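Local coordinates for 30S ribosomal protein S6 (PDB 2J5A) that probably binds 16S ribosomal RNA together with protein bS18 as a structural component of the small ribosomal subunit, at residues T6-T19 / F61-E74. Residues are numbered along the deposited sequence; the frame is centred on the assembly and turned at random.
Sequences TLRYYETVFAVKPT and FNNARYFLVQFKTE
Phe61 lies against the turn after strand 8-16: Pro18 CD sits over one face of its ring, 3.5 Å from CD1, a CH-pi contact; Lys17 CB lies over the same face. Arg65 pairs with Val16 through two backbone hydrogen bonds, its guanidinium group salt-bridged to Glu22 and Asp48. Tyr66 takes Ala15 CB over a ring face (4.0 Å to the centroid) and Val13 CG1 at its edge. Phe67 meets Phe14 obliquely, with CB against Phe14 CZ, on the face covered by helices 22-38 and 78-88. The antiparallel strands 8-16 and 63-73 are the central pair in the four-stranded sheet of the S6 fold, a ferredoxin-like α+β sandwich (βαββαβ) in strand order 2-3-1-4. On the other face, Leu68 CD1 packs on Val13 CG2 and lies 3.6 Å from Glu11 OE2, and Gln70 NE2 gives Glu11 OE1 a nearly straight bond of 2.7 Å, the carboxylate and amide nearly coplanar. An alanine in place of Glu11 would probably leave Gln70 NE2 with little beyond its weak bond to Glu104 O, and Leu68 less covered. Phe71, with CG between its backbone N and carbonyl carbon (chi1 67°), places one face of its ring against Tyr10 CB, 3.5 Å from Phe71 CZ, with Thr12 OG1, hydrogen-bonded to Asn97 OD1, at its edge. Lys72 runs alongside the Tyr9 ring, and Glu74 OE1 accepts a 2.7 Å hydrogen bond from Thr6 OG1.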
loop_
_atom_site.group_PDB
_atom_site.type_symbol
_atom_site.label_atom_id
_atom_site.label_comp_id
_atom_site.label_asym_id
_atom_site.label_seq_id
_atom_site.Cartn_x
_atom_site.Cartn_y
_atom_site.Cartn_z
ATOM N N THR A 6 0.936 13.822 -17.055
ATOM C CA THR A 6 -0.142 13.283 -16.210
ATOM C C THR A 6 0.163 11.866 -15.682
ATOM O O THR A 6 -0.493 11.390 -14.765
ATOM C CB THR A 6 -1.520 13.333 -16.905
ATOM O OG1 THR A 6 -1.586 12.366 -17.964
ATOM C CG2 THR A 6 -1.813 14.750 -17.429
ATOM N N LEU A 7 1.148 11.195 -16.267
ATOM C CA LEU A 7 1.678 9.969 -15.690
ATOM C C LEU A 7 2.412 10.346 -14.406
ATOM O O LEU A 7 3.425 11.051 -14.445
ATOM C CB LEU A 7 2.617 9.253 -16.672
ATOM C CG LEU A 7 2.941 7.763 -16.472
ATOM C CD1 LEU A 7 4.303 7.569 -15.842
ATOM C CD2 LEU A 7 1.868 7.057 -15.659
ATOM N N ARG A 8 1.861 9.905 -13.269
ATOM C CA ARG A 8 2.434 10.188 -11.943
ATOM C C ARG A 8 2.843 8.914 -11.227
ATOM O O ARG A 8 2.287 7.842 -11.489
ATOM C CB ARG A 8 1.441 10.957 -11.076
ATOM C CG ARG A 8 1.755 12.441 -10.891
ATOM C CD ARG A 8 0.881 13.354 -11.735
ATOM N NE ARG A 8 0.712 14.667 -11.097
ATOM C CZ ARG A 8 0.349 15.793 -11.725
ATOM N NH1 ARG A 8 0.117 15.813 -13.039
ATOM N NH2 ARG A 8 0.233 16.922 -11.024
ATOM N N TYR A 9 3.805 9.064 -10.314
ATOM C CA TYR A 9 4.361 7.963 -9.560
ATOM C C TYR A 9 3.992 8.090 -8.070
ATOM O O TYR A 9 4.016 9.183 -7.481
ATOM C CB TYR A 9 5.880 7.865 -9.761
ATOM C CG TYR A 9 6.253 7.699 -11.214
ATOM C CD1 TYR A 9 6.277 8.792 -12.071
ATOM C CD2 TYR A 9 6.552 6.456 -11.738
ATOM C CE1 TYR A 9 6.595 8.653 -13.414
ATOM C CE2 TYR A 9 6.874 6.304 -13.077
ATOM C CZ TYR A 9 6.894 7.411 -13.911
ATOM O OH TYR A 9 7.210 7.278 -15.249
ATOM N N TYR A 10 3.627 6.952 -7.480
ATOM C CA TYR A 10 3.134 6.926 -6.109
ATOM C C TYR A 10 3.722 5.754 -5.364
ATOM O O TYR A 10 4.131 4.743 -5.958
ATOM C CB TYR A 10 1.608 6.843 -6.078
ATOM C CG TYR A 10 0.874 7.972 -6.805
ATOM C CD1 TYR A 10 0.593 9.171 -6.162
ATOM C CD2 TYR A 10 0.451 7.828 -8.131
ATOM C CE1 TYR A 10 -0.077 10.205 -6.817
ATOM C CE2 TYR A 10 -0.234 8.851 -8.782
ATOM C CZ TYR A 10 -0.480 10.041 -8.121
ATOM O OH TYR A 10 -1.157 11.075 -8.751
ATOM N N GLU A 11 3.770 5.906 -4.053
ATOM C CA GLU A 11 4.187 4.857 -3.157
ATOM C C GLU A 11 3.131 4.738 -2.076
ATOM O O GLU A 11 2.677 5.763 -1.560
ATOM C CB GLU A 11 5.530 5.184 -2.536
ATOM C CG GLU A 11 6.040 4.107 -1.622
ATOM C CD GLU A 11 7.459 4.352 -1.212
ATOM O OE1 GLU A 11 8.347 4.277 -2.086
ATOM O OE2 GLU A 11 7.692 4.615 -0.007
ATOM N N THR A 12 2.731 3.492 -1.777
ATOM C CA THR A 12 1.744 3.180 -0.739
ATOM C C THR A 12 2.388 2.228 0.265
ATOM O O THR A 12 3.058 1.285 -0.112
ATOM C CB THR A 12 0.490 2.500 -1.337
ATOM O OG1 THR A 12 -0.140 3.386 -2.264
ATOM C CG2 THR A 12 -0.494 2.107 -0.284
ATOM N N VAL A 13 2.189 2.508 1.535
ATOM C CA VAL A 13 2.630 1.663 2.622
ATOM C C VAL A 13 1.407 1.472 3.503
ATOM O O VAL A 13 0.732 2.441 3.836
ATOM C CB VAL A 13 3.760 2.325 3.469
ATOM C CG1 VAL A 13 4.179 1.432 4.620
ATOM C CG2 VAL A 13 4.953 2.698 2.626
ATOM N N PHE A 14 1.120 0.223 3.875
ATOM C CA PHE A 14 0.008 -0.074 4.760
ATOM C C PHE A 14 0.366 -1.208 5.727
ATOM O O PHE A 14 1.278 -2.016 5.462
ATOM C CB PHE A 14 -1.262 -0.382 3.963
ATOM C CG PHE A 14 -1.151 -1.594 3.087
ATOM C CD1 PHE A 14 -0.506 -1.530 1.873
ATOM C CD2 PHE A 14 -1.676 -2.828 3.504
ATOM C CE1 PHE A 14 -0.407 -2.647 1.072
ATOM C CE2 PHE A 14 -1.566 -3.950 2.705
ATOM C CZ PHE A 14 -0.942 -3.862 1.498
ATOM N N ALA A 15 -0.356 -1.223 6.854
ATOM C CA ALA A 15 -0.110 -2.135 7.968
ATOM C C ALA A 15 -1.347 -2.979 8.199
ATOM O O ALA A 15 -2.440 -2.443 8.369
ATOM C CB ALA A 15 0.226 -1.360 9.237
ATOM N N VAL A 16 -1.166 -4.298 8.184
ATOM C CA VAL A 16 -2.264 -5.269 8.337
ATOM C C VAL A 16 -2.307 -5.780 9.781
ATOM O O VAL A 16 -1.256 -6.020 10.380
ATOM C CB VAL A 16 -2.064 -6.447 7.380
ATOM C CG1 VAL A 16 -3.090 -7.527 7.623
ATOM C CG2 VAL A 16 -2.083 -5.958 5.943
ATOM N N LYS A 17 -3.509 -5.952 10.339
ATOM C CA LYS A 17 -3.611 -6.327 11.758
ATOM C C LYS A 17 -2.965 -7.703 11.969
ATOM O O LYS A 17 -2.980 -8.544 11.057
ATOM C CB LYS A 17 -5.045 -6.222 12.334
ATOM C CG LYS A 17 -6.089 -7.115 11.711
ATOM C CD LYS A 17 -7.428 -7.103 12.504
ATOM C CE LYS A 17 -8.077 -5.712 12.614
ATOM N NZ LYS A 17 -9.597 -5.739 12.420
ATOM N N PRO A 18 -2.301 -7.891 13.121
ATOM C CA PRO A 18 -1.449 -9.074 13.326
ATOM C C PRO A 18 -2.168 -10.407 13.600
ATOM O O PRO A 18 -1.493 -11.399 13.775
ATOM C CB PRO A 18 -0.583 -8.681 14.537
ATOM C CG PRO A 18 -1.412 -7.718 15.297
ATOM C CD PRO A 18 -2.282 -6.992 14.285
ATOM N N THR A 19 -3.497 -10.421 13.632
ATOM C CA THR A 19 -4.291 -11.627 13.900
ATOM C C THR A 19 -4.666 -12.405 12.631
ATOM O O THR A 19 -5.291 -13.463 12.722
ATOM C CB THR A 19 -5.612 -11.266 14.600
ATOM O OG1 THR A 19 -6.439 -10.501 13.700
ATOM C CG2 THR A 19 -5.365 -10.466 15.881
ATOM N N PHE A 61 -3.480 -3.089 19.259
ATOM C CA PHE A 61 -2.441 -3.908 18.650
ATOM C C PHE A 61 -1.121 -3.204 18.818
ATOM O O PHE A 61 -1.058 -1.995 18.744
ATOM C CB PHE A 61 -2.731 -4.127 17.170
ATOM C CG PHE A 61 -3.936 -4.968 16.916
ATOM C CD1 PHE A 61 -3.947 -6.301 17.293
ATOM C CD2 PHE A 61 -5.060 -4.438 16.300
ATOM C CE1 PHE A 61 -5.058 -7.099 17.063
ATOM C CE2 PHE A 61 -6.178 -5.218 16.071
ATOM C CZ PHE A 61 -6.180 -6.555 16.450
ATOM N N ASN A 62 -0.068 -3.974 19.071
ATOM C CA ASN A 62 1.276 -3.431 19.287
ATOM C C ASN A 62 2.213 -3.772 18.154
ATOM O O ASN A 62 3.322 -3.262 18.114
ATOM C CB ASN A 62 1.883 -4.010 20.574
ATOM C CG ASN A 62 1.070 -3.678 21.803
ATOM O OD1 ASN A 62 0.652 -2.533 21.997
ATOM N ND2 ASN A 62 0.852 -4.681 22.654
ATOM N N ASN A 63 1.785 -4.680 17.277
ATOM C CA ASN A 63 2.572 -5.100 16.119
ATOM C C ASN A 63 1.666 -5.055 14.887
ATOM O O ASN A 63 0.443 -4.993 15.020
ATOM C CB ASN A 63 3.103 -6.532 16.312
ATOM C CG ASN A 63 4.017 -6.673 17.522
ATOM O OD1 ASN A 63 5.229 -6.351 17.467
ATOM N ND2 ASN A 63 3.449 -7.147 18.631
ATOM N N ALA A 64 2.258 -5.104 13.699
ATOM C CA ALA A 64 1.475 -5.172 12.457
ATOM C C ALA A 64 2.324 -5.636 11.286
ATOM O O ALA A 64 3.535 -5.524 11.324
ATOM C CB ALA A 64 0.847 -3.804 12.152
ATOM N N ARG A 65 1.675 -6.140 10.242
ATOM C CA ARG A 65 2.368 -6.566 9.033
ATOM C C ARG A 65 2.424 -5.432 7.979
ATOM O O ARG A 65 1.380 -4.981 7.481
ATOM C CB ARG A 65 1.682 -7.799 8.440
ATOM C CG ARG A 65 2.310 -8.281 7.141
ATOM C CD ARG A 65 3.789 -8.614 7.301
ATOM N NE ARG A 65 4.213 -9.497 6.228
ATOM C CZ ARG A 65 4.026 -10.819 6.223
ATOM N NH1 ARG A 65 3.441 -11.431 7.241
ATOM N NH2 ARG A 65 4.444 -11.528 5.189
ATOM N N TYR A 66 3.644 -5.018 7.628
ATOM C CA TYR A 66 3.872 -3.904 6.728
ATOM C C TYR A 66 4.232 -4.359 5.345
ATOM O O TYR A 66 5.151 -5.154 5.174
ATOM C CB TYR A 66 5.000 -3.001 7.243
ATOM C CG TYR A 66 4.577 -1.982 8.282
ATOM C CD1 TYR A 66 4.592 -2.297 9.626
ATOM C CD2 TYR A 66 4.188 -0.714 7.921
ATOM C CE1 TYR A 66 4.216 -1.379 10.595
ATOM C CE2 TYR A 66 3.817 0.220 8.878
ATOM C CZ TYR A 66 3.840 -0.129 10.216
ATOM O OH TYR A 66 3.485 0.771 11.178
ATOM N N PHE A 67 3.504 -3.822 4.363
ATOM C CA PHE A 67 3.821 -3.965 2.954
ATOM C C PHE A 67 4.015 -2.576 2.322
ATOM O O PHE A 67 3.457 -1.592 2.786
ATOM C CB PHE A 67 2.706 -4.699 2.189
ATOM C CG PHE A 67 2.460 -6.118 2.639
ATOM C CD1 PHE A 67 3.294 -7.146 2.225
ATOM C CD2 PHE A 67 1.362 -6.435 3.428
ATOM C CE1 PHE A 67 3.073 -8.424 2.610
ATOM C CE2 PHE A 67 1.131 -7.744 3.813
ATOM C CZ PHE A 67 2.002 -8.739 3.415
ATOM N N LEU A 68 4.766 -2.537 1.223
ATOM C CA LEU A 68 5.035 -1.317 0.459
ATOM C C LEU A 68 4.929 -1.641 -1.013
ATOM O O LEU A 68 5.489 -2.646 -1.462
ATOM C CB LEU A 68 6.456 -0.789 0.756
ATOM C CG LEU A 68 6.935 0.516 0.097
ATOM C CD1 LEU A 68 8.011 1.143 0.962
ATOM C CD2 LEU A 68 7.424 0.334 -1.358
ATOM N N VAL A 69 4.225 -0.781 -1.757
ATOM C CA VAL A 69 4.101 -0.920 -3.217
ATOM C C VAL A 69 4.279 0.460 -3.902
ATOM O O VAL A 69 3.809 1.495 -3.404
ATOM C CB VAL A 69 2.769 -1.654 -3.623
ATOM C CG1 VAL A 69 1.566 -0.776 -3.448
ATOM C CG2 VAL A 69 2.836 -2.191 -5.075
ATOM N N GLN A 70 5.026 0.470 -4.998
ATOM C CA GLN A 70 5.133 1.651 -5.846
ATOM C C GLN A 70 4.439 1.353 -7.151
ATOM O O GLN A 70 4.402 0.193 -7.620
ATOM C CB GLN A 70 6.579 2.065 -6.115
ATOM C CG GLN A 70 7.416 2.280 -4.865
ATOM C CD GLN A 70 8.850 2.611 -5.201
ATOM O OE1 GLN A 70 9.370 2.162 -6.219
ATOM N NE2 GLN A 70 9.495 3.418 -4.353
ATOM N N PHE A 71 3.842 2.392 -7.706
ATOM C CA PHE A 71 3.067 2.248 -8.916
ATOM C C PHE A 71 3.006 3.573 -9.667
ATOM O O PHE A 71 3.311 4.637 -9.109
ATOM C CB PHE A 71 1.668 1.696 -8.606
ATOM C CG PHE A 71 0.785 2.632 -7.807
ATOM C CD1 PHE A 71 0.846 2.654 -6.423
ATOM C CD2 PHE A 71 -0.135 3.453 -8.442
ATOM C CE1 PHE A 71 0.028 3.505 -5.681
ATOM C CE2 PHE A 71 -0.960 4.320 -7.716
ATOM C CZ PHE A 71 -0.876 4.336 -6.322
ATOM N N LYS A 72 2.668 3.481 -10.953
ATOM C CA LYS A 72 2.471 4.659 -11.794
ATOM C C LYS A 72 1.064 4.633 -12.378
ATOM O O LYS A 72 0.488 3.570 -12.575
ATOM C CB LYS A 72 3.554 4.773 -12.875
ATOM C CG LYS A 72 3.625 3.648 -13.912
ATOM C CD LYS A 72 4.714 3.981 -14.968
ATOM C CE LYS A 72 5.088 2.811 -15.872
ATOM N NZ LYS A 72 6.419 3.069 -16.543
ATOM N N THR A 73 0.489 5.803 -12.604
ATOM C CA THR A 73 -0.865 5.877 -13.159
ATOM C C THR A 73 -1.160 7.251 -13.744
ATOM O O THR A 73 -0.623 8.257 -13.284
ATOM C CB THR A 73 -1.949 5.598 -12.087
ATOM O OG1 THR A 73 -3.229 5.459 -12.718
ATOM C CG2 THR A 73 -2.027 6.730 -11.081
ATOM N N GLU A 74 -2.044 7.275 -14.734
ATOM C CA GLU A 74 -2.597 8.536 -15.256
ATOM C C GLU A 74 -3.926 8.897 -14.559
ATOM O O GLU A 74 -4.469 9.989 -14.764
ATOM C CB GLU A 74 -2.722 8.467 -16.791
ATOM C CG GLU A 74 -1.404 7.985 -17.449
ATOM C CD GLU A 74 -1.061 8.661 -18.783
ATOM O OE1 GLU A 74 -0.860 9.902 -18.824
ATOM O OE2 GLU A 74 -0.934 7.925 -19.790
HETATM O O HOH W 1 -2.100 11.714 -12.901
#